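Local coordinates for protein N-acetylmuramoyl-L-alanine amidase (Mycolicibacterium smegmatis, PDB 7AGM) that probably cleaves the amide bond between N-acetylmuramic acid and L-alanine in peptidoglycan, as a zinc-dependent amidase, at residues R27-G32 against C87-A92; H119-S124 against G161-S166; V136-V141 against P177-E182. All blocks are in the same frame, centred on the assembly; numbering follows the deposited sequence.

Contact 1. Residues R27-G32 against C87-A92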
loop_
_atom_site.group_PDB
_atom_site.type_symbol
_atom_site.label_atom_id
_atom_site.label_comp_id
_atom_site.label_asym_id
_atom_site.label_seq_id
_atom_site.Cartn_x
_atom_site.Cartn_y
_atom_site.Cartn_z
ATOM N N ARG A 27 13.755 -14.101 9.745
ATOM C CA ARG A 27 14.700 -14.547 8.728
ATOM C C ARG A 27 14.984 -13.431 7.729
ATOM O O ARG A 27 14.096 -12.655 7.370
ATOM C CB ARG A 27 14.130 -15.762 7.995
ATOM C CG ARG A 27 15.054 -16.325 6.924
ATOM C CD ARG A 27 14.428 -17.512 6.214
ATOM N NE ARG A 27 13.144 -17.176 5.605
ATOM C CZ ARG A 27 13.005 -16.678 4.380
ATOM N NH1 ARG A 27 14.075 -16.453 3.629
ATOM N NH2 ARG A 27 11.797 -16.403 3.907
ATOM N N GLN A 28 16.235 -13.355 7.279
ATOM C CA GLN A 28 16.674 -12.264 6.418
ATOM C C GLN A 28 16.347 -12.549 4.957
ATOM O O GLN A 28 16.563 -13.658 4.460
ATOM C CB GLN A 28 18.178 -12.053 6.574
ATOM C CG GLN A 28 18.579 -11.551 7.951
ATOM C CD GLN A 28 17.936 -10.219 8.298
ATOM O OE1 GLN A 28 18.292 -9.180 7.740
ATOM N NE2 GLN A 28 16.988 -10.243 9.224
ATOM N N VAL A 29 15.823 -11.534 4.272
ATOM C CA VAL A 29 15.455 -11.637 2.860
ATOM C C VAL A 29 16.049 -10.443 2.121
ATOM O O VAL A 29 16.278 -9.393 2.736
ATOM C CB VAL A 29 13.927 -11.730 2.678
ATOM C CG1 VAL A 29 13.342 -12.880 3.498
ATOM C CG2 VAL A 29 13.257 -10.411 3.030
ATOM N N PRO A 30 16.317 -10.550 0.822
ATOM C CA PRO A 30 16.966 -9.442 0.113
ATOM C C PRO A 30 16.071 -8.219 0.008
ATOM O O PRO A 30 14.845 -8.316 -0.095
ATOM C CB PRO A 30 17.250 -10.029 -1.276
ATOM C CG PRO A 30 16.278 -11.137 -1.427
ATOM C CD PRO A 30 16.095 -11.712 -0.056
ATOM N N THR A 31 16.715 -7.050 0.021
ATOM C CA THR A 31 16.029 -5.770 -0.091
ATOM C C THR A 31 15.954 -5.256 -1.517
ATOM O O THR A 31 15.158 -4.348 -1.791
ATOM C CB THR A 31 16.783 -4.709 0.711
ATOM O OG1 THR A 31 18.088 -4.517 0.133
ATOM C CG2 THR A 31 16.916 -5.128 2.152
ATOM N N GLY A 32 16.783 -5.784 -2.421
ATOM C CA GLY A 32 16.874 -5.274 -3.771
ATOM C C GLY A 32 17.974 -4.259 -3.985
ATOM O O GLY A 32 18.229 -3.875 -5.136
ATOM N N CYS A 87 6.746 -13.275 3.116
ATOM C CA CYS A 87 7.814 -12.313 3.376
ATOM C C CYS A 87 7.761 -11.153 2.380
ATOM O O CYS A 87 7.143 -11.232 1.314
ATOM C CB CYS A 87 9.182 -12.985 3.254
ATOM S SG CYS A 87 9.435 -14.375 4.368
ATOM N N VAL A 88 8.465 -10.070 2.727
ATOM C CA VAL A 88 8.412 -8.856 1.913
ATOM C C VAL A 88 8.992 -9.080 0.523
ATOM O O VAL A 88 8.507 -8.499 -0.452
ATOM C CB VAL A 88 9.049 -7.651 2.637
ATOM C CG1 VAL A 88 8.200 -7.231 3.843
ATOM C CG2 VAL A 88 10.469 -7.964 3.053
ATOM N N ASP A 89 10.026 -9.919 0.400
ATOM C CA ASP A 89 10.541 -10.230 -0.931
ATOM C C ASP A 89 9.564 -11.107 -1.708
ATOM O O ASP A 89 9.383 -10.921 -2.920
ATOM C CB ASP A 89 11.940 -10.853 -0.857
ATOM C CG ASP A 89 11.968 -12.191 -0.130
ATOM O OD1 ASP A 89 11.134 -12.423 0.773
ATOM O OD2 ASP A 89 12.865 -13.003 -0.441
ATOM N N GLU A 90 8.906 -12.045 -1.014
ATOM C CA GLU A 90 7.913 -12.906 -1.650
ATOM C C GLU A 90 6.716 -12.108 -2.164
ATOM O O GLU A 90 6.162 -12.427 -3.219
ATOM C CB GLU A 90 7.464 -13.997 -0.671
ATOM C CG GLU A 90 8.573 -14.981 -0.300
ATOM C CD GLU A 90 8.169 -16.007 0.768
ATOM O OE1 GLU A 90 7.298 -15.714 1.617
ATOM O OE2 GLU A 90 8.739 -17.119 0.757
ATOM N N ARG A 91 6.292 -11.074 -1.432
ATOM C CA ARG A 91 5.186 -10.250 -1.917
ATOM C C ARG A 91 5.550 -9.532 -3.216
ATOM O O ARG A 91 4.710 -9.398 -4.119
ATOM C CB ARG A 91 4.739 -9.270 -0.830
ATOM C CG ARG A 91 4.177 -9.965 0.412
ATOM C CD ARG A 91 3.911 -8.985 1.527
ATOM N NE ARG A 91 3.484 -9.692 2.738
ATOM C CZ ARG A 91 2.382 -9.431 3.444
ATOM N NH1 ARG A 91 1.562 -8.447 3.090
ATOM N NH2 ARG A 91 2.110 -10.152 4.528
ATOM N N ALA A 92 6.800 -9.074 -3.343
ATOM C CA ALA A 92 7.232 -8.510 -4.622
ATOM C C ALA A 92 7.282 -9.574 -5.714
ATOM O O ALA A 92 6.852 -9.325 -6.848
ATOM C CB ALA A 92 8.581 -7.796 -4.489
HETATM O O HOH W 1 11.418 -15.379 1.377
HETATM O O HOH W 2 14.247 -15.188 0.635
#
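V29 and D89 form the middle of this contact, the valine CB lying 3.5 Å from D89 OD1. D89 CG sits between its backbone N and carbonyl carbon (chi1 63°), which swings the carboxylate over the valine and lets D89 OD2 reach P30 CD, 3.5 Å away. On the valine's other branch, V29 CG2 meets V88 CG2 at 3.7 Å.

R27 comes in from one end. Its chain bends at chi3 (57°), bringing NH2 to 3.1 Å from C87 SG. Two waters lie in the guanidinium plane and couple it to the aspartate: one accepts from NH2 and donates to D89 OD1, the other accepts from NH1 and donates to D89 OD2 at 2.8 Å. In the next shell, E90 OE1 takes the N-H of the N-cap residue C87. The whole sets the first strand of the antiparallel pair 28-30/36-38 against the N-terminal turn of helix 88-98.

R27 NH2 has E90 OE2 at 4.4 Å and D89 OD1 at 5.1 Å, neither a salt bridge, so the attraction is probably softened. V29 packs directly on V88 and D89, whereas the disulfide of C87 with C39, a backbone partner of R27, ties the segments only indirectly.

Contact 2. Residues H119-S124 against G161-S166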
loop_
_atom_site.group_PDB
_atom_site.type_symbol
_atom_site.label_atom_id
_atom_site.label_comp_id
_atom_site.label_asym_id
_atom_site.label_seq_id
_atom_site.Cartn_x
_atom_site.Cartn_y
_atom_site.Cartn_z
ATOM N N HIS A 119 0.721 9.333 3.325
ATOM C CA HIS A 119 1.841 9.532 2.415
ATOM C C HIS A 119 1.970 8.340 1.478
ATOM O O HIS A 119 1.638 7.203 1.835
ATOM C CB HIS A 119 3.158 9.981 3.110
ATOM C CG HIS A 119 3.732 9.000 4.089
ATOM N ND1 HIS A 119 3.101 8.655 5.267
ATOM C CD2 HIS A 119 4.918 8.345 4.095
ATOM C CE1 HIS A 119 3.857 7.801 5.936
ATOM N NE2 HIS A 119 4.967 7.597 5.247
ATOM N N VAL A 120 2.407 8.633 0.252
ATOM C CA VAL A 120 2.534 7.648 -0.818
ATOM C C VAL A 120 4.016 7.448 -1.083
ATOM O O VAL A 120 4.719 8.394 -1.464
ATOM C CB VAL A 120 1.797 8.073 -2.098
ATOM C CG1 VAL A 120 1.959 7.001 -3.191
ATOM C CG2 VAL A 120 0.316 8.329 -1.808
ATOM N N LEU A 121 4.486 6.221 -0.875
ATOM C CA LEU A 121 5.888 5.866 -1.046
ATOM C C LEU A 121 6.119 5.274 -2.428
ATOM O O LEU A 121 5.287 4.526 -2.951
ATOM C CB LEU A 121 6.328 4.838 -0.002
ATOM C CG LEU A 121 6.426 5.242 1.475
ATOM C CD1 LEU A 121 5.078 5.640 2.094
ATOM C CD2 LEU A 121 7.067 4.105 2.258
ATOM N N TYR A 122 7.275 5.589 -3.006
ATOM C CA TYR A 122 7.666 4.994 -4.274
ATOM C C TYR A 122 9.177 4.816 -4.290
ATOM O O TYR A 122 9.914 5.556 -3.633
ATOM C CB TYR A 122 7.177 5.823 -5.468
ATOM C CG TYR A 122 7.697 7.243 -5.508
ATOM C CD1 TYR A 122 7.094 8.251 -4.762
ATOM C CD2 TYR A 122 8.792 7.583 -6.310
ATOM C CE1 TYR A 122 7.576 9.558 -4.809
ATOM C CE2 TYR A 122 9.270 8.872 -6.368
ATOM C CZ TYR A 122 8.667 9.859 -5.618
ATOM O OH TYR A 122 9.181 11.135 -5.701
ATOM N N SER A 123 9.630 3.822 -5.050
ATOM C CA SER A 123 11.049 3.493 -5.093
ATOM C C SER A 123 11.861 4.629 -5.696
ATOM O O SER A 123 11.591 5.086 -6.811
ATOM C CB SER A 123 11.271 2.225 -5.915
ATOM O OG SER A 123 12.651 1.888 -5.905
ATOM N N SER A 124 12.870 5.061 -4.961
ATOM C CA SER A 124 13.783 6.092 -5.431
ATOM C C SER A 124 15.098 5.958 -4.677
ATOM O O SER A 124 15.091 5.802 -3.453
ATOM C CB SER A 124 13.177 7.476 -5.208
ATOM O OG SER A 124 14.045 8.488 -5.692
ATOM N N GLY A 161 2.557 14.697 0.781
ATOM C CA GLY A 161 2.009 13.364 0.670
ATOM C C GLY A 161 2.786 12.426 -0.226
ATOM O O GLY A 161 2.329 11.302 -0.446
ATOM N N LEU A 162 3.927 12.857 -0.773
ATOM C CA LEU A 162 4.817 12.015 -1.564
ATOM C C LEU A 162 6.082 11.732 -0.765
ATOM O O LEU A 162 6.585 12.605 -0.049
ATOM C CB LEU A 162 5.194 12.704 -2.881
ATOM C CG LEU A 162 4.083 12.774 -3.927
ATOM C CD1 LEU A 162 4.529 13.637 -5.103
ATOM C CD2 LEU A 162 3.689 11.369 -4.393
ATOM N N ASN A 163 6.614 10.520 -0.901
ATOM C CA ASN A 163 7.713 10.057 -0.053
ATOM C C ASN A 163 8.590 9.100 -0.856
ATOM O O ASN A 163 8.418 7.875 -0.810
ATOM C CB ASN A 163 7.151 9.392 1.206
ATOM C CG ASN A 163 8.202 9.078 2.258
ATOM O OD1 ASN A 163 8.062 8.097 2.992
ATOM N ND2 ASN A 163 9.237 9.912 2.357
ATOM N N PRO A 164 9.540 9.630 -1.630
ATOM C CA PRO A 164 10.518 8.751 -2.288
ATOM C C PRO A 164 11.337 8.002 -1.249
ATOM O O PRO A 164 11.812 8.583 -0.269
ATOM C CB PRO A 164 11.387 9.724 -3.102
ATOM C CG PRO A 164 11.195 11.065 -2.432
ATOM C CD PRO A 164 9.791 11.054 -1.906
ATOM N N ARG A 165 11.494 6.693 -1.460
ATOM C CA ARG A 165 12.122 5.832 -0.467
ATOM C C ARG A 165 12.956 4.758 -1.140
ATOM O O ARG A 165 12.589 4.244 -2.198
ATOM C CB ARG A 165 11.060 5.148 0.400
ATOM C CG ARG A 165 10.259 6.103 1.271
ATOM C CD ARG A 165 11.066 6.529 2.486
ATOM N NE ARG A 165 11.158 5.442 3.448
ATOM C CZ ARG A 165 10.271 5.231 4.417
ATOM N NH1 ARG A 165 9.224 6.042 4.546
ATOM N NH2 ARG A 165 10.425 4.210 5.250
ATOM N N SER A 166 14.077 4.408 -0.502
ATOM C CA SER A 166 14.965 3.362 -0.997
ATOM C C SER A 166 14.970 2.111 -0.128
ATOM O O SER A 166 15.610 1.119 -0.500
ATOM C CB SER A 166 16.402 3.888 -1.147
ATOM O OG SER A 166 16.986 4.188 0.110
HETATM O O HOH W 3 6.855 5.724 6.366
#
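N163 OD1 is gripped from within its own strand and touched from the neighbouring one. R165 NH1 donates to it at 2.8 Å, in the carbonyl plane and close to the guanidinium plane, while H119 brings the CD2 edge of its imidazole to 3.3 Å from the same OD1. Ring and amide lie side by side, their planes 59° apart. A water bonded to both H119 NE2 and R165 NH1 completes the link. R165 reaches back because its chain folds at chi2 and chi3, laying one face of the guanidinium over L121 CD2, and D167 takes its NE in a salt bridge.

Strands 119-123 and 162-165 run parallel, joined through helix 134-148 in a beta-alpha-beta crossover, and 162-165 is the outermost strand at this end of the six-stranded mixed sheet. The backbone ladder starts with V120 N to G161 O at 2.8 Å and ends with R165 N to Y122 O and S124 N to R165 O; the two rungs between are weak.

On the face of V120 and Y122, the tyrosine ring packs against proline: P164 CA stands over the ring, 4.0 Å from its centroid, in a CH-pi contact, and P164 CB lies 3.7 Å from Y122 CZ. S124 CB closes on P164 CB at 3.6 Å. Helix 134-148 packs against this face through A139, M142 and R143.

Contact 3. Residues V136-V141 against P177-E182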
loop_
_atom_site.group_PDB
_atom_site.type_symbol
_atom_site.label_atom_id
_atom_site.label_comp_id
_atom_site.label_asym_id
_atom_site.label_seq_id
_atom_site.Cartn_x
_atom_site.Cartn_y
_atom_site.Cartn_z
ATOM N N VAL A 136 6.382 6.706 -10.696
ATOM C CA VAL A 136 6.361 8.096 -10.243
ATOM C C VAL A 136 5.044 8.758 -10.627
ATOM O O VAL A 136 4.429 9.460 -9.817
ATOM C CB VAL A 136 7.587 8.860 -10.785
ATOM C CG1 VAL A 136 7.520 10.347 -10.409
ATOM C CG2 VAL A 136 8.884 8.231 -10.258
ATOM N N GLN A 137 4.582 8.532 -11.863
ATOM C CA GLN A 137 3.282 9.054 -12.265
ATOM C C GLN A 137 2.166 8.473 -11.402
ATOM O O GLN A 137 1.243 9.194 -10.992
ATOM C CB GLN A 137 3.040 8.756 -13.744
ATOM C CG GLN A 137 4.043 9.458 -14.662
ATOM C CD GLN A 137 4.043 8.907 -16.075
ATOM O OE1 GLN A 137 3.270 8.009 -16.406
ATOM N NE2 GLN A 137 4.919 9.443 -16.916
ATOM N N PHE A 138 2.228 7.168 -11.122
ATOM C CA PHE A 138 1.231 6.529 -10.267
ATOM C C PHE A 138 1.222 7.173 -8.884
ATOM O O PHE A 138 0.153 7.486 -8.343
ATOM C CB PHE A 138 1.584 5.043 -10.171
ATOM C CG PHE A 138 0.499 4.157 -9.584
ATOM C CD1 PHE A 138 -0.790 4.629 -9.310
ATOM C CD2 PHE A 138 0.790 2.827 -9.305
ATOM C CE1 PHE A 138 -1.770 3.772 -8.772
ATOM C CE2 PHE A 138 -0.175 1.974 -8.757
ATOM C CZ PHE A 138 -1.458 2.454 -8.499
ATOM N N ALA A 139 2.408 7.410 -8.308
ATOM C CA ALA A 139 2.470 8.035 -6.991
ATOM C C ALA A 139 1.765 9.386 -6.996
ATOM O O ALA A 139 1.010 9.703 -6.070
ATOM C CB ALA A 139 3.920 8.168 -6.527
ATOM N N LYS A 140 1.957 10.170 -8.059
ATOM C CA LYS A 140 1.334 11.487 -8.127
ATOM C C LYS A 140 -0.181 11.381 -8.272
ATOM O O LYS A 140 -0.921 12.112 -7.605
ATOM C CB LYS A 140 1.946 12.293 -9.273
ATOM C CG LYS A 140 3.438 12.551 -9.114
ATOM C CD LYS A 140 3.985 13.412 -10.243
ATOM C CE LYS A 140 5.466 13.693 -10.046
ATOM N NZ LYS A 140 6.017 14.571 -11.112
ATOM N N VAL A 141 -0.663 10.481 -9.137
ATOM C CA VAL A 141 -2.106 10.309 -9.292
ATOM C C VAL A 141 -2.728 9.852 -7.976
ATOM O O VAL A 141 -3.787 10.345 -7.556
ATOM C CB VAL A 141 -2.406 9.314 -10.429
ATOM C CG1 VAL A 141 -3.899 9.027 -10.503
ATOM C CG2 VAL A 141 -1.878 9.825 -11.779
ATOM N N PRO A 177 4.491 -1.135 -12.354
ATOM C CA PRO A 177 4.184 0.090 -11.599
ATOM C C PRO A 177 3.678 -0.242 -10.201
ATOM O O PRO A 177 2.814 -1.108 -10.029
ATOM C CB PRO A 177 3.097 0.763 -12.445
ATOM C CG PRO A 177 3.376 0.281 -13.826
ATOM C CD PRO A 177 3.827 -1.145 -13.666
ATOM N N SER A 178 4.225 0.452 -9.193
ATOM C CA SER A 178 3.998 0.045 -7.808
ATOM C C SER A 178 4.146 1.230 -6.866
ATOM O O SER A 178 5.104 2.005 -6.984
ATOM C CB SER A 178 4.985 -1.063 -7.423
ATOM O OG SER A 178 4.732 -1.562 -6.121
ATOM N N VAL A 179 3.181 1.377 -5.953
ATOM C CA VAL A 179 3.239 2.397 -4.912
ATOM C C VAL A 179 2.786 1.760 -3.608
ATOM O O VAL A 179 2.118 0.721 -3.596
ATOM C CB VAL A 179 2.380 3.652 -5.222
ATOM C CG1 VAL A 179 2.862 4.345 -6.521
ATOM C CG2 VAL A 179 0.893 3.296 -5.269
ATOM N N LEU A 180 3.174 2.385 -2.498
ATOM C CA LEU A 180 2.767 1.944 -1.168
ATOM C C LEU A 180 2.063 3.113 -0.496
ATOM O O LEU A 180 2.633 4.201 -0.383
ATOM C CB LEU A 180 3.984 1.468 -0.368
ATOM C CG LEU A 180 3.712 0.850 1.014
ATOM C CD1 LEU A 180 4.894 0.004 1.463
ATOM C CD2 LEU A 180 3.388 1.888 2.093
ATOM N N VAL A 181 0.815 2.903 -0.082
ATOM C CA VAL A 181 0.015 3.956 0.534
ATOM C C VAL A 181 0.037 3.746 2.044
ATOM O O VAL A 181 -0.476 2.734 2.544
ATOM C CB VAL A 181 -1.428 3.965 0.006
ATOM C CG1 VAL A 181 -2.247 5.040 0.735
ATOM C CG2 VAL A 181 -1.467 4.159 -1.504
ATOM N N GLU A 182 0.643 4.686 2.771
ATOM C CA GLU A 182 0.478 4.784 4.220
ATOM C C GLU A 182 -0.740 5.677 4.455
ATOM O O GLU A 182 -0.684 6.889 4.222
ATOM C CB GLU A 182 1.735 5.358 4.883
ATOM C CG GLU A 182 2.940 4.430 4.898
ATOM C CD GLU A 182 2.866 3.358 5.961
ATOM O OE1 GLU A 182 1.847 3.310 6.677
ATOM O OE2 GLU A 182 3.829 2.564 6.086
#
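Helix 136-141 and strand 178-182 run in roughly the same direction, their axes 7.7 Å apart at closest approach and inclined at 33°, with A139 and V179 nearest across the gap. V179 is the central residue of the contact, its side chain directed at the helix between F138 and A139. Its two methyls divide the work. CG2 lies over one face of the F138 ring, 4.0 Å from the centroid and 15° off the normal, a CH-pi contact displaced toward the rim on the side of CE2. CG1 turns to the helix backbone instead, 3.6 Å from A139 N and 4.0 Å from A139 CB, and it also touches F138 CD2 at 3.8 Å.

F138 is set for this by a CG anti to its backbone N (chi1 -167°), which carries the ring off the helix toward the start of the strand. Its edge then meets the main chain near the ring plane: CD2 is 4.2 Å from S178 N, and the carbonyl carbon of P177 lies along the same edge. The proline ring adds a looser touch, P177 CB standing 4.4 Å from F138 CD2.

The surroundings extend this layer. F138 stacks on F215 of helix 198-219 and touches V104 of strand 102-109, while V179 also packs on V120 of strand 119-123.

Within 136-141 and 177-182 the attachment is apolar, made of methyl groups, an aromatic face and the aromatic edge. S135, the residue just before the segment and in the same helix, adds a hydrogen bond from S178 N to its OG. Between the segments themselves dispersion and burial do the holding, so the fit probably rests on shape: one branched residue wedged between an aromatic ring and a small alanine.

From the N terminus, contact 1 comes first, joining strand 28-30 to helix 88-98 and closing a loop of 54 residues that includes helix 52-69. It is complete before the others begin and touches neither, although its nearest atoms come within about 6 Å of contact 2. Contact 2 closes a loop of 36 residues and contact 3 one of 35, and the two overlap because they cross: 119-124 and 136-141 are followed by their partners 161-166 and 177-182 in the same order. Strands 119-123 and 178-185 are antiparallel neighbours, joined by L121 N to L180 O, so contact 2 adds the edge strand while contact 3 seats helix 134-148 on the sheet.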